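Local coordinates for protein trans-2-enoyl-CoA reductase [NADH] (Treponema denticola ATCC 35405, PDB 4GGO) that reduces the carbon-carbon double bond of crotonyl-CoA with NADH to give butyryl-CoA, a step of bacterial fatty acid synthesis, at residues K37-E42 / L318-L323; E358-E363 / S367-A372. All blocks are in the same frame, centred on the assembly; numbering follows the deposited sequence.

Interaction 1 of 2, residues K37-E42 / L318-L323; sequences KRITAE and LYAERL
Ala320 offers its methyl to two neighbouring side chains where helix 311-323 packs against the link between helices 21-38 and 41-44, beside helix 61-74 of the Rossmann-type fold. CD1 of Ile39 lies 4.2 Å from CB of Ala320, methyl against methyl. NH1 of Arg38 comes to 4.3 Å from the same CB, the guanidinium tilted obliquely to the methyl. With only these loose van der Waals approaches, the patch is small, 113 Å² in all. The backbones stay well apart, the CA atoms of Ile39 and Ala320 being separated by 7.4 Å, and side chains bridge the interval. Arg38 spans it by leaving CB with CG opposite its own backbone N (chi1 178°) and then bending at chi2 (59°). An acid lies nearby: NH2 of Arg38 is 5.9 Å from OE1 of Glu321, too far for a salt bridge, though the opposite charges may attract weakly. Tyr74 of helix 61-74 backs Ile39 and Ala320, and Val43, just after the turn, touches Arg38 and Ala320. Backbone features place the partners. Ile39 is the first residue to leave the helical conformation, and Thr40 behind it is the N-cap of the next helix, its OG1 bonded to the backbone N of Val43. Helix 311-323 ends in a wider pi-type turn, with Leu323 N bonded to Leu318 O. Beyond Ala320, Arg322 is anchored by a salt bridge to Asp342, and its NH1 donates to the backbone O of Glu321 at 3.2 Å, approaching from well above the carbonyl plane.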
loop_
_atom_site.group_PDB
_atom_site.type_symbol
_atom_site.label_atom_id
_atom_site.label_comp_id
_atom_site.label_asym_id
_atom_site.label_seq_id
_atom_site.Cartn_x
_atom_site.Cartn_y
_atom_site.Cartn_z
ATOM N N LYS A 37 17.028 1.108 -11.866
ATOM C CA LYS A 37 18.349 0.910 -11.278
ATOM C C LYS A 37 18.373 -0.294 -10.345
ATOM O O LYS A 37 19.417 -0.912 -10.147
ATOM C CB LYS A 37 18.791 2.152 -10.506
ATOM C CG LYS A 37 18.915 3.407 -11.345
ATOM C CD LYS A 37 19.408 4.570 -10.500
ATOM C CE LYS A 37 19.493 5.846 -11.318
ATOM N NZ LYS A 37 20.364 5.677 -12.513
ATOM N N ARG A 38 17.222 -0.619 -9.766
ATOM C CA ARG A 38 17.137 -1.704 -8.795
ATOM C C ARG A 38 16.961 -3.057 -9.477
ATOM O O ARG A 38 17.653 -4.023 -9.154
ATOM C CB ARG A 38 15.993 -1.451 -7.812
ATOM C CG ARG A 38 15.793 -2.556 -6.791
ATOM C CD ARG A 38 17.045 -2.773 -5.959
ATOM N NE ARG A 38 16.851 -3.792 -4.933
ATOM C CZ ARG A 38 17.014 -5.095 -5.134
ATOM N NH1 ARG A 38 17.368 -5.545 -6.331
ATOM N NH2 ARG A 38 16.818 -5.952 -4.139
ATOM N N ILE A 39 16.028 -3.120 -10.420
ATOM C CA ILE A 39 15.777 -4.349 -11.159
ATOM C C ILE A 39 16.603 -4.354 -12.443
ATOM O O ILE A 39 16.110 -4.010 -13.517
ATOM C CB ILE A 39 14.283 -4.506 -11.497
ATOM C CG1 ILE A 39 13.425 -4.246 -10.256
ATOM C CG2 ILE A 39 14.001 -5.893 -12.050
ATOM C CD1 ILE A 39 13.665 -5.233 -9.133
ATOM N N THR A 40 17.870 -4.734 -12.316
ATOM C CA THR A 40 18.783 -4.759 -13.453
ATOM C C THR A 40 18.756 -6.109 -14.155
ATOM O O THR A 40 18.157 -7.064 -13.661
ATOM C CB THR A 40 20.231 -4.479 -13.018
ATOM O OG1 THR A 40 20.698 -5.552 -12.189
ATOM C CG2 THR A 40 20.316 -3.172 -12.249
ATOM N N ALA A 41 19.420 -6.180 -15.305
ATOM C CA ALA A 41 19.532 -7.426 -16.056
ATOM C C ALA A 41 20.169 -8.518 -15.203
ATOM O O ALA A 41 19.820 -9.692 -15.318
ATOM C CB ALA A 41 20.338 -7.204 -17.326
ATOM N N GLU A 42 21.098 -8.120 -14.339
ATOM C CA GLU A 42 21.770 -9.061 -13.451
ATOM C C GLU A 42 20.851 -9.582 -12.347
ATOM O O GLU A 42 20.895 -10.764 -12.003
ATOM C CB GLU A 42 23.037 -8.438 -12.855
ATOM C CG GLU A 42 23.652 -9.223 -11.699
ATOM C CD GLU A 42 24.049 -10.645 -12.072
ATOM O OE1 GLU A 42 24.132 -10.962 -13.280
ATOM O OE2 GLU A 42 24.285 -11.453 -11.148
ATOM N N LEU A 318 10.519 -7.295 -2.880
ATOM C CA LEU A 318 9.493 -8.334 -2.923
ATOM C C LEU A 318 9.543 -9.129 -4.227
ATOM O O LEU A 318 9.533 -10.358 -4.213
ATOM C CB LEU A 318 8.103 -7.719 -2.748
ATOM C CG LEU A 318 6.913 -8.663 -2.941
ATOM C CD1 LEU A 318 6.865 -9.716 -1.840
ATOM C CD2 LEU A 318 5.610 -7.878 -3.000
ATOM N N TYR A 319 9.595 -8.423 -5.353
ATOM C CA TYR A 319 9.658 -9.067 -6.662
ATOM C C TYR A 319 10.957 -9.850 -6.837
ATOM O O TYR A 319 10.948 -11.016 -7.234
ATOM C CB TYR A 319 9.544 -8.025 -7.777
ATOM C CG TYR A 319 8.129 -7.656 -8.178
ATOM C CD1 TYR A 319 7.315 -6.906 -7.337
ATOM C CD2 TYR A 319 7.619 -8.032 -9.414
ATOM C CE1 TYR A 319 6.023 -6.559 -7.712
ATOM C CE2 TYR A 319 6.333 -7.691 -9.797
ATOM C CZ TYR A 319 5.539 -6.952 -8.942
ATOM O OH TYR A 319 4.260 -6.610 -9.322
ATOM N N ALA A 320 12.074 -9.200 -6.533
ATOM C CA ALA A 320 13.390 -9.767 -6.800
ATOM C C ALA A 320 13.801 -10.865 -5.820
ATOM O O ALA A 320 14.487 -11.815 -6.200
ATOM C CB ALA A 320 14.436 -8.664 -6.825
ATOM N N GLU A 321 13.384 -10.738 -4.564
ATOM C CA GLU A 321 13.873 -11.627 -3.513
ATOM C C GLU A 321 12.810 -12.544 -2.907
ATOM O O GLU A 321 13.093 -13.277 -1.960
ATOM C CB GLU A 321 14.556 -10.817 -2.408
ATOM C CG GLU A 321 15.888 -10.204 -2.808
ATOM C CD GLU A 321 17.030 -11.203 -2.757
ATOM O OE1 GLU A 321 17.756 -11.226 -1.740
ATOM O OE2 GLU A 321 17.201 -11.966 -3.730
ATOM N N ARG A 322 11.594 -12.502 -3.443
ATOM C CA ARG A 322 10.533 -13.398 -2.984
ATOM C C ARG A 322 9.809 -14.064 -4.151
ATOM O O ARG A 322 9.799 -15.288 -4.272
ATOM C CB ARG A 322 9.517 -12.654 -2.111
ATOM C CG ARG A 322 10.074 -12.068 -0.823
ATOM C CD ARG A 322 10.533 -13.152 0.141
ATOM N NE ARG A 322 10.827 -12.607 1.464
ATOM C CZ ARG A 322 11.964 -12.002 1.786
ATOM N NH1 ARG A 322 12.920 -11.860 0.879
ATOM N NH2 ARG A 322 12.146 -11.534 3.014
ATOM N N LEU A 323 9.205 -13.248 -5.010
ATOM C CA LEU A 323 8.375 -13.757 -6.096
ATOM C C LEU A 323 9.195 -14.361 -7.233
ATOM O O LEU A 323 8.905 -15.463 -7.698
ATOM C CB LEU A 323 7.469 -12.649 -6.640
ATOM C CG LEU A 323 6.569 -11.942 -5.623
ATOM C CD1 LEU A 323 5.705 -10.895 -6.312
ATOM C CD2 LEU A 323 5.710 -12.948 -4.874
#

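Interaction 2 of 2, residues E358-E363 / S367-A372; sequences EKVTGE and SLTDLA
Leu368 reaches across to Lys359 and Val360 in a tight connection between helix 347-359 and the short helix 365-368, in the C-terminal part of the chain, where the short helix folds back against the chain that precedes it. From CB the side chain leaves at a torsion well off the staggered positions (chi1 -109°), and CG carries it on to CD2. CB and CG make no close approach to 358-363; the work is done at the tip. There CD2 sits over the peptide between Lys359 and Val360, 3.6 Å from the backbone O of Lys359 and 3.9 Å from CB of the same residue. It also lies 4.3 Å from CG2 of Val360, and so fills the corner between the two residues. The carbonyl it covers is not left without a polar partner: Asn364 ND2 bonds Lys359 O, while Asn364 OD1 takes the N-H of Thr361, one amide side chain bonding the backbone on both sides of Val360.

The same CG2 of Val360 also meets CG2 of Thr369, at 3.7 Å, the side chains crossing at about a right angle. The hydroxyl of Thr369 bonds Ala365 O, while the residue packs on Ala296 and Ser297 of helix 291-305. Asp370 next to it forms an inverse gamma turn and caps helix 371-380 through Gly373 N, its other carboxylate oxygen bridging to Lys303. Beyond Val360, Thr361 OG1 donates to Glu363 OE1 at 2.7 Å, meeting that oxygen from above the carboxylate plane.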
loop_
_atom_site.group_PDB
_atom_site.type_symbol
_atom_site.label_atom_id
_atom_site.label_comp_id
_atom_site.label_asym_id
_atom_site.label_seq_id
_atom_site.Cartn_x
_atom_site.Cartn_y
_atom_site.Cartn_z
ATOM N N GLU A 358 11.219 5.268 24.600
ATOM C CA GLU A 358 11.184 5.567 26.030
ATOM C C GLU A 358 11.908 6.867 26.373
ATOM O O GLU A 358 11.654 7.470 27.416
ATOM C CB GLU A 358 11.785 4.415 26.839
ATOM C CG GLU A 358 10.918 3.169 26.899
ATOM C CD GLU A 358 11.534 2.071 27.747
ATOM O OE1 GLU A 358 12.691 2.236 28.190
ATOM O OE2 GLU A 358 10.861 1.043 27.973
ATOM N N LYS A 359 12.805 7.298 25.493
ATOM C CA LYS A 359 13.625 8.477 25.757
ATOM C C LYS A 359 13.073 9.742 25.102
ATOM O O LYS A 359 13.515 10.850 25.408
ATOM C CB LYS A 359 15.065 8.233 25.297
ATOM C CG LYS A 359 15.706 7.004 25.916
ATOM C CD LYS A 359 17.072 6.730 25.314
ATOM C CE LYS A 359 17.684 5.462 25.889
ATOM N NZ LYS A 359 17.910 5.566 27.357
ATOM N N VAL A 360 12.108 9.574 24.204
ATOM C CA VAL A 360 11.531 10.707 23.487
ATOM C C VAL A 360 10.783 11.654 24.421
ATOM O O VAL A 360 9.976 11.225 25.243
ATOM C CB VAL A 360 10.577 10.245 22.364
ATOM C CG1 VAL A 360 9.904 11.438 21.707
ATOM C CG2 VAL A 360 11.334 9.433 21.330
ATOM N N THR A 361 11.075 12.945 24.294
ATOM C CA THR A 361 10.362 13.984 25.025
ATOM C C THR A 361 9.999 15.112 24.066
ATOM O O THR A 361 10.350 15.068 22.887
ATOM C CB THR A 361 11.205 14.554 26.178
ATOM O OG1 THR A 361 12.454 15.028 25.665
ATOM C CG2 THR A 361 11.468 13.489 27.233
ATOM N N GLY A 362 9.301 16.121 24.576
ATOM C CA GLY A 362 8.899 17.254 23.763
ATOM C C GLY A 362 10.073 18.071 23.258
ATOM O O GLY A 362 9.994 18.704 22.204
ATOM N N GLU A 363 11.171 18.049 24.005
ATOM C CA GLU A 363 12.343 18.846 23.660
ATOM C C GLU A 363 13.298 18.161 22.681
ATOM O O GLU A 363 14.067 18.831 21.993
ATOM C CB GLU A 363 13.091 19.278 24.928
ATOM C CG GLU A 363 13.238 18.188 25.983
ATOM C CD GLU A 363 14.481 17.333 25.795
ATOM O OE1 GLU A 363 14.618 16.318 26.512
ATOM O OE2 GLU A 363 15.324 17.676 24.938
ATOM N N SER A 367 15.026 15.750 17.208
ATOM C CA SER A 367 16.411 15.290 17.175
ATOM C C SER A 367 16.526 13.776 17.354
ATOM O O SER A 367 17.341 13.127 16.699
ATOM C CB SER A 367 17.235 16.007 18.248
ATOM O OG SER A 367 18.582 15.571 18.234
ATOM N N LEU A 368 15.707 13.221 18.242
ATOM C CA LEU A 368 15.769 11.798 18.563
ATOM C C LEU A 368 15.116 10.910 17.505
ATOM O O LEU A 368 15.567 9.791 17.266
ATOM C CB LEU A 368 15.130 11.526 19.927
ATOM C CG LEU A 368 16.069 11.148 21.073
ATOM C CD1 LEU A 368 17.016 12.294 21.401
ATOM C CD2 LEU A 368 15.273 10.731 22.301
ATOM N N THR A 369 14.050 11.404 16.885
ATOM C CA THR A 369 13.329 10.624 15.883
ATOM C C THR A 369 13.345 11.302 14.521
ATOM O O THR A 369 13.724 12.468 14.398
ATOM C CB THR A 369 11.865 10.375 16.295
ATOM O OG1 THR A 369 11.142 11.613 16.286
ATOM C CG2 THR A 369 11.796 9.757 17.683
ATOM N N ASP A 370 12.929 10.567 13.496
ATOM C CA ASP A 370 12.902 11.098 12.141
ATOM C C ASP A 370 11.552 11.737 11.839
ATOM O O ASP A 370 10.803 11.259 10.984
ATOM C CB ASP A 370 13.209 9.996 11.124
ATOM C CG ASP A 370 13.462 10.541 9.731
ATOM O OD1 ASP A 370 13.726 11.756 9.608
ATOM O OD2 ASP A 370 13.403 9.753 8.762
ATOM N N LEU A 371 11.244 12.818 12.550
ATOM C CA LEU A 371 10.023 13.570 12.300
ATOM C C LEU A 371 10.082 14.209 10.918
ATOM O O LEU A 371 9.057 14.387 10.264
ATOM C CB LEU A 371 9.816 14.641 13.373
ATOM C CG LEU A 371 9.541 14.137 14.791
ATOM C CD1 LEU A 371 9.239 15.299 15.724
ATOM C CD2 LEU A 371 8.398 13.132 14.793
ATOM N N ALA A 372 11.291 14.545 10.482
ATOM C CA ALA A 372 11.503 15.109 9.154
ATOM C C ALA A 372 11.123 14.104 8.073
ATOM O O ALA A 372 10.440 14.446 7.107
ATOM C CB ALA A 372 12.951 15.547 8.989
#

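Interaction 1 is closed before interaction 2 begins along the chain. Their centres lie 35 Å apart, with nearest atoms about 20 Å from each other, so they do not touch. The first is long-range: 275 residues separate its segments, and it ties the NADH-binding region of the monomer to helix 311-323, within the catalytic region. The second is local and stays within the C-terminal part, joining consecutive helices where segment 367-372 packs on helix 291-305. Interaction 1 lies away from the annotated sites, whereas Thr369 of interaction 2 is about 11 Å, side chain to side chain, from NAD-binding Val281.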